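Local coordinates for cobalamin-binding protein (Desulfitobacterium hafniense, PDB 4JGI) that binds methylcobalamin and probably serves as the corrinoid-carrying subunit of an O-demethylase, passing on methyl groups, at residues I92-V97 against N107-M112; E21-V26 against M74-P79. One frame throughout, in Å; residues are numbered along the deposited sequence.

Contact 1 of 2, residues I92-V97 against N107-M112; sequences IVLATV and NIFRTM
With its CG anti to the backbone N (chi1 180°), Leu94 sends both methyls from the strand toward the helix; Phe109 sets its own CG likewise (chi1 175°), which carries the ring toward the strand. The frame is the first beta-alpha-beta unit of the Rossmann-like B12-binding domain: strand 91-96 runs in the parallel sheet, and helix 104-115 returns over it. The two segment axes are nearly antiparallel, at 163°, and approach to 9.9 Å.

Both Leu94 branches touch the ring at CD2 of Phe109, CD1 and CD2 of Leu94 each lying 4.0 Å from it. CD2 of Leu94 also packs on Arg110, 3.7 Å from its CB and 4.0 Å from its CA. Ile92, two residues earlier on the same side of the strand, and Phe109 point at each other from the two sides of the contact, with CD1 of Ile92 4.2 Å from CZ of Phe109. The contacts are all carbon to carbon, and both aliphatic groups reach the ring obliquely. Leu94 and Phe109 also touch the bound methylcobalamin, making this interior part of the cofactor pocket wall. Shortening Leu94 to an alanine here is likely to open a gap between the ring of Phe109 and CB of Arg110, leaving the ring freer to shift against the cofactor.

Arg110 contributes its aliphatic base to the packing; its chain then bends at chi3 and leads away to a salt bridge between NH1 and Asp122 on the next strand. OD1 of Asn107 sits over one guanidinium face, 3.1 Å from NH1 of Arg110, at an angle too poor for a hydrogen bond.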
loop_
_atom_site.group_PDB
_atom_site.type_symbol
_atom_site.label_atom_id
_atom_site.label_comp_id
_atom_site.label_asym_id
_atom_site.label_seq_id
_atom_site.Cartn_x
_atom_site.Cartn_y
_atom_site.Cartn_z
ATOM N N ILE A 92 -8.671 -0.874 -3.305
ATOM C CA ILE A 92 -7.983 0.334 -3.650
ATOM C C ILE A 92 -7.989 0.550 -5.148
ATOM O O ILE A 92 -7.683 -0.398 -5.900
ATOM C CB ILE A 92 -6.499 0.322 -3.257
ATOM C CG1 ILE A 92 -6.340 0.067 -1.781
ATOM C CG2 ILE A 92 -5.869 1.650 -3.616
ATOM C CD1 ILE A 92 -4.925 -0.012 -1.262
ATOM N N VAL A 93 -8.444 1.733 -5.620
ATOM C CA VAL A 93 -8.299 2.093 -7.009
ATOM C C VAL A 93 -7.058 2.968 -7.061
ATOM O O VAL A 93 -6.965 3.971 -6.327
ATOM C CB VAL A 93 -9.549 2.831 -7.556
ATOM C CG1 VAL A 93 -9.249 3.468 -8.890
ATOM C CG2 VAL A 93 -10.740 1.897 -7.657
ATOM N N LEU A 94 -6.104 2.587 -7.886
ATOM C CA LEU A 94 -4.737 3.152 -7.898
ATOM C C LEU A 94 -4.385 3.650 -9.272
ATOM O O LEU A 94 -4.608 2.941 -10.229
ATOM C CB LEU A 94 -3.761 2.060 -7.443
ATOM C CG LEU A 94 -2.267 2.385 -7.370
ATOM C CD1 LEU A 94 -2.022 3.521 -6.354
ATOM C CD2 LEU A 94 -1.445 1.148 -6.974
ATOM N N ALA A 95 -3.818 4.852 -9.401
ATOM C CA ALA A 95 -3.420 5.396 -10.695
ATOM C C ALA A 95 -2.348 6.386 -10.585
ATOM O O ALA A 95 -2.262 7.138 -9.591
ATOM C CB ALA A 95 -4.641 6.141 -11.270
ATOM N N THR A 96 -1.491 6.425 -11.604
ATOM C CA THR A 96 -0.680 7.551 -11.841
ATOM C C THR A 96 -1.526 8.478 -12.736
ATOM O O THR A 96 -2.040 8.041 -13.752
ATOM C CB THR A 96 0.673 7.170 -12.463
ATOM O OG1 THR A 96 1.490 6.453 -11.500
ATOM C CG2 THR A 96 1.379 8.402 -12.966
ATOM N N VAL A 97 -1.716 9.705 -12.290
ATOM C CA VAL A 97 -2.709 10.589 -12.863
ATOM C C VAL A 97 -2.279 11.245 -14.172
ATOM O O VAL A 97 -1.147 11.254 -14.546
ATOM C CB VAL A 97 -3.033 11.687 -11.838
ATOM C CG1 VAL A 97 -3.655 11.116 -10.582
ATOM C CG2 VAL A 97 -1.871 12.608 -11.529
ATOM N N ASN A 107 4.119 1.359 -8.359
ATOM C CA ASN A 107 4.151 -0.102 -8.414
ATOM C C ASN A 107 4.748 -0.779 -7.169
ATOM O O ASN A 107 4.414 -1.904 -6.840
ATOM C CB ASN A 107 4.821 -0.521 -9.703
ATOM C CG ASN A 107 4.019 -0.213 -10.913
ATOM O OD1 ASN A 107 2.871 0.060 -10.831
ATOM N ND2 ASN A 107 4.630 -0.333 -12.047
ATOM N N ILE A 108 5.699 -0.103 -6.511
ATOM C CA ILE A 108 6.178 -0.531 -5.195
ATOM C C ILE A 108 5.039 -0.575 -4.195
ATOM O O ILE A 108 4.817 -1.568 -3.523
ATOM C CB ILE A 108 7.374 0.338 -4.706
ATOM C CG1 ILE A 108 8.543 0.161 -5.635
ATOM C CG2 ILE A 108 7.708 0.008 -3.291
ATOM C CD1 ILE A 108 9.723 1.083 -5.325
ATOM N N PHE A 109 4.237 0.472 -4.169
ATOM C CA PHE A 109 3.061 0.487 -3.350
ATOM C C PHE A 109 2.050 -0.570 -3.733
ATOM O O PHE A 109 1.547 -1.241 -2.835
ATOM C CB PHE A 109 2.464 1.889 -3.365
ATOM C CG PHE A 109 1.155 1.968 -2.623
ATOM C CD1 PHE A 109 1.124 1.970 -1.212
ATOM C CD2 PHE A 109 -0.033 1.991 -3.277
ATOM C CE1 PHE A 109 -0.104 1.952 -0.518
ATOM C CE2 PHE A 109 -1.226 2.014 -2.583
ATOM C CZ PHE A 109 -1.270 2.016 -1.202
ATOM N N ARG A 110 1.797 -0.757 -5.012
ATOM C CA ARG A 110 0.884 -1.762 -5.469
ATOM C C ARG A 110 1.311 -3.126 -4.931
ATOM O O ARG A 110 0.484 -3.906 -4.420
ATOM C CB ARG A 110 0.857 -1.782 -7.020
ATOM C CG ARG A 110 -0.028 -2.849 -7.578
ATOM C CD ARG A 110 0.157 -2.946 -9.080
ATOM N NE ARG A 110 1.506 -3.372 -9.447
ATOM C CZ ARG A 110 2.078 -3.251 -10.652
ATOM N NH1 ARG A 110 1.519 -2.575 -11.634
ATOM N NH2 ARG A 110 3.315 -3.736 -10.831
ATOM N N THR A 111 2.609 -3.446 -5.001
ATOM C CA THR A 111 3.079 -4.764 -4.573
ATOM C C THR A 111 2.861 -4.880 -3.052
ATOM O O THR A 111 2.394 -5.935 -2.604
ATOM C CB THR A 111 4.543 -4.954 -4.931
ATOM O OG1 THR A 111 4.669 -4.799 -6.373
ATOM C CG2 THR A 111 5.054 -6.316 -4.423
ATOM N N MET A 112 3.201 -3.874 -2.264
ATOM C CA MET A 112 3.024 -3.925 -0.791
ATOM C C MET A 112 1.563 -4.035 -0.447
ATOM O O MET A 112 1.220 -4.782 0.441
ATOM C CB MET A 112 3.654 -2.743 -0.107
ATOM C CG MET A 112 5.177 -2.740 -0.257
ATOM S SD MET A 112 5.696 -1.218 0.549
ATOM C CE MET A 112 7.462 -1.447 0.623
#

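Contact 2 of 2, residues E21-V26 against M74-P79; sequences EVVDKV and MDKLKP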
loop_
_atom_site.group_PDB
_atom_site.type_symbol
_atom_site.label_atom_id
_atom_site.label_comp_id
_atom_site.label_asym_id
_atom_site.label_seq_id
_atom_site.Cartn_x
_atom_site.Cartn_y
_atom_site.Cartn_z
ATOM N N GLU A 21 11.790 -19.746 8.208
ATOM C CA GLU A 21 11.837 -20.698 9.360
ATOM C C GLU A 21 10.530 -20.646 10.156
ATOM O O GLU A 21 9.924 -21.692 10.429
ATOM C CB GLU A 21 13.006 -20.370 10.271
ATOM C CG GLU A 21 13.541 -21.504 11.079
ATOM C CD GLU A 21 14.857 -21.154 11.744
ATOM O OE1 GLU A 21 15.602 -20.256 11.237
ATOM O OE2 GLU A 21 15.146 -21.782 12.783
ATOM N N VAL A 22 10.021 -19.437 10.394
ATOM C CA VAL A 22 8.810 -19.315 11.159
ATOM C C VAL A 22 7.588 -19.647 10.352
ATOM O O VAL A 22 6.635 -20.272 10.853
ATOM C CB VAL A 22 8.697 -17.962 11.933
ATOM C CG1 VAL A 22 8.537 -16.709 11.062
ATOM C CG2 VAL A 22 7.559 -17.985 12.928
ATOM N N VAL A 23 7.592 -19.307 9.064
ATOM C CA VAL A 23 6.463 -19.660 8.211
ATOM C C VAL A 23 6.325 -21.186 8.166
ATOM O O VAL A 23 5.243 -21.685 8.294
ATOM C CB VAL A 23 6.594 -19.078 6.792
ATOM C CG1 VAL A 23 5.596 -19.719 5.857
ATOM C CG2 VAL A 23 6.400 -17.576 6.863
ATOM N N ASP A 24 7.446 -21.874 8.070
ATOM C CA ASP A 24 7.404 -23.340 8.099
ATOM C C ASP A 24 6.844 -23.918 9.398
ATOM O O ASP A 24 6.070 -24.854 9.338
ATOM C CB ASP A 24 8.771 -23.924 7.873
ATOM C CG ASP A 24 9.302 -23.664 6.477
ATOM O OD1 ASP A 24 8.546 -23.240 5.552
ATOM O OD2 ASP A 24 10.525 -23.869 6.320
ATOM N N LYS A 25 7.254 -23.380 10.527
ATOM C CA LYS A 25 6.725 -23.805 11.827
ATOM C C LYS A 25 5.203 -23.602 11.948
ATOM O O LYS A 25 4.452 -24.484 12.443
ATOM C CB LYS A 25 7.451 -23.076 12.941
ATOM C CG LYS A 25 8.833 -23.672 13.216
ATOM C CD LYS A 25 9.603 -22.849 14.244
ATOM C CE LYS A 25 11.107 -23.116 14.215
ATOM N NZ LYS A 25 11.862 -21.881 14.547
ATOM N N VAL A 26 4.739 -22.447 11.489
ATOM C CA VAL A 26 3.322 -22.155 11.489
ATOM C C VAL A 26 2.568 -23.067 10.537
ATOM O O VAL A 26 1.484 -23.578 10.871
ATOM C CB VAL A 26 3.079 -20.676 11.169
ATOM C CG1 VAL A 26 1.609 -20.407 10.882
ATOM C CG2 VAL A 26 3.602 -19.854 12.320
ATOM N N MET A 74 3.011 -14.493 2.272
ATOM C CA MET A 74 1.539 -14.602 2.160
ATOM C C MET A 74 1.088 -15.745 1.307
ATOM O O MET A 74 0.122 -16.403 1.659
ATOM C CB MET A 74 0.931 -13.341 1.654
ATOM C CG MET A 74 1.162 -12.230 2.615
ATOM S SD MET A 74 0.400 -12.506 4.246
ATOM C CE MET A 74 -1.157 -12.821 3.619
ATOM N N ASP A 75 1.825 -16.024 0.231
ATOM C CA ASP A 75 1.468 -17.099 -0.688
ATOM C C ASP A 75 1.620 -18.432 0.035
ATOM O O ASP A 75 0.842 -19.366 -0.210
ATOM C CB ASP A 75 2.400 -17.123 -1.936
ATOM C CG ASP A 75 2.212 -15.947 -2.874
ATOM O OD1 ASP A 75 1.131 -15.334 -2.879
ATOM O OD2 ASP A 75 3.180 -15.683 -3.668
ATOM N N LYS A 76 2.620 -18.541 0.915
ATOM C CA LYS A 76 2.794 -19.768 1.651
ATOM C C LYS A 76 1.793 -19.983 2.724
ATOM O O LYS A 76 1.427 -21.140 2.982
ATOM C CB LYS A 76 4.140 -19.840 2.282
ATOM C CG LYS A 76 5.188 -20.114 1.291
ATOM C CD LYS A 76 6.546 -20.207 1.937
ATOM C CE LYS A 76 7.666 -20.105 0.888
ATOM N NZ LYS A 76 7.714 -18.727 0.233
ATOM N N LEU A 77 1.353 -18.900 3.346
ATOM C CA LEU A 77 0.446 -18.968 4.469
ATOM C C LEU A 77 -0.990 -19.115 4.070
ATOM O O LEU A 77 -1.793 -19.475 4.898
ATOM C CB LEU A 77 0.629 -17.758 5.378
ATOM C CG LEU A 77 1.959 -17.725 6.175
ATOM C CD1 LEU A 77 2.231 -16.325 6.714
ATOM C CD2 LEU A 77 1.957 -18.678 7.348
ATOM N N LYS A 78 -1.296 -18.891 2.800
ATOM C CA LYS A 78 -2.699 -18.939 2.324
ATOM C C LYS A 78 -3.462 -20.255 2.507
ATOM O O LYS A 78 -4.632 -20.223 2.829
ATOM C CB LYS A 78 -2.779 -18.509 0.871
ATOM C CG LYS A 78 -3.080 -17.005 0.766
ATOM C CD LYS A 78 -3.104 -16.422 -0.659
ATOM C CE LYS A 78 -3.529 -17.415 -1.740
ATOM N NZ LYS A 78 -4.900 -17.977 -1.533
ATOM N N PRO A 79 -2.815 -21.401 2.275
ATOM C CA PRO A 79 -3.530 -22.652 2.536
ATOM C C PRO A 79 -3.998 -22.757 3.989
ATOM O O PRO A 79 -5.108 -23.256 4.237
ATOM C CB PRO A 79 -2.495 -23.733 2.194
ATOM C CG PRO A 79 -1.529 -23.051 1.245
ATOM C CD PRO A 79 -1.472 -21.631 1.710
#
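Val23 puts a single methyl, CG1, against two neighbours of the facing helix: it is 3.9 Å from CB of Lys76 and 4.1 Å from CD2 of Leu77. This is helix-helix packing in the all-helical N-terminal B12-binding domain, where helix 16-29 meets the C-terminal end of helix 60-77. One turn later on the first of these helices, Val26 adds a second touch, its CG1 lying 3.9 Å from the same CD2 of Leu77. That Leu77 branch is therefore shared by two valines three residues apart, the spacing that brings side chains to one face of a helix. The nearest pair of CA atoms across the contact is that of Val23 and Leu77, 7.1 Å apart.

Both valines hold CG1 anti to the backbone N (chi1 167° in Val23), turning this methyl toward the partner. The Leu77 side chain sets off to one side, and its end then turns toward the valines. Lys76 lies at about a right angle to Val23, laying CB and CD of its aliphatic chain against CG1 of Val23.

Farther out, helix 32-54 backs the valines, with Phe42 on Val23 and Leu38 on Val26. Asn20 and Met27 of helix 16-29 also touch Lys76. The lysine chain bends at chi4, where its NZ makes a weak hydrogen bond to the carbonyl of Ala72, while lower down its CD remains 4.1 Å from CG1 of Val23.

Overall arrangement
Contacts 1 and 2 occupy the two domains of one chain, with centres 26 Å apart and nearest atoms about 8 Å apart, so they do not touch. Contact 2 closes before contact 1 opens, and helix 60-77 is followed in the chain by strand 91-96. This helix also offers a spatial connection: its far end bears contact 2, while Leu63 and Ile64 touch Ile108 on the helix of contact 1. Contact 1 lies by the cofactor, the Phe109 side chain being about 4 Å from methylcobalamin and about 4 Å from that of Ala199, whereas contact 2 lies in the helical domain, away from the cofactor site.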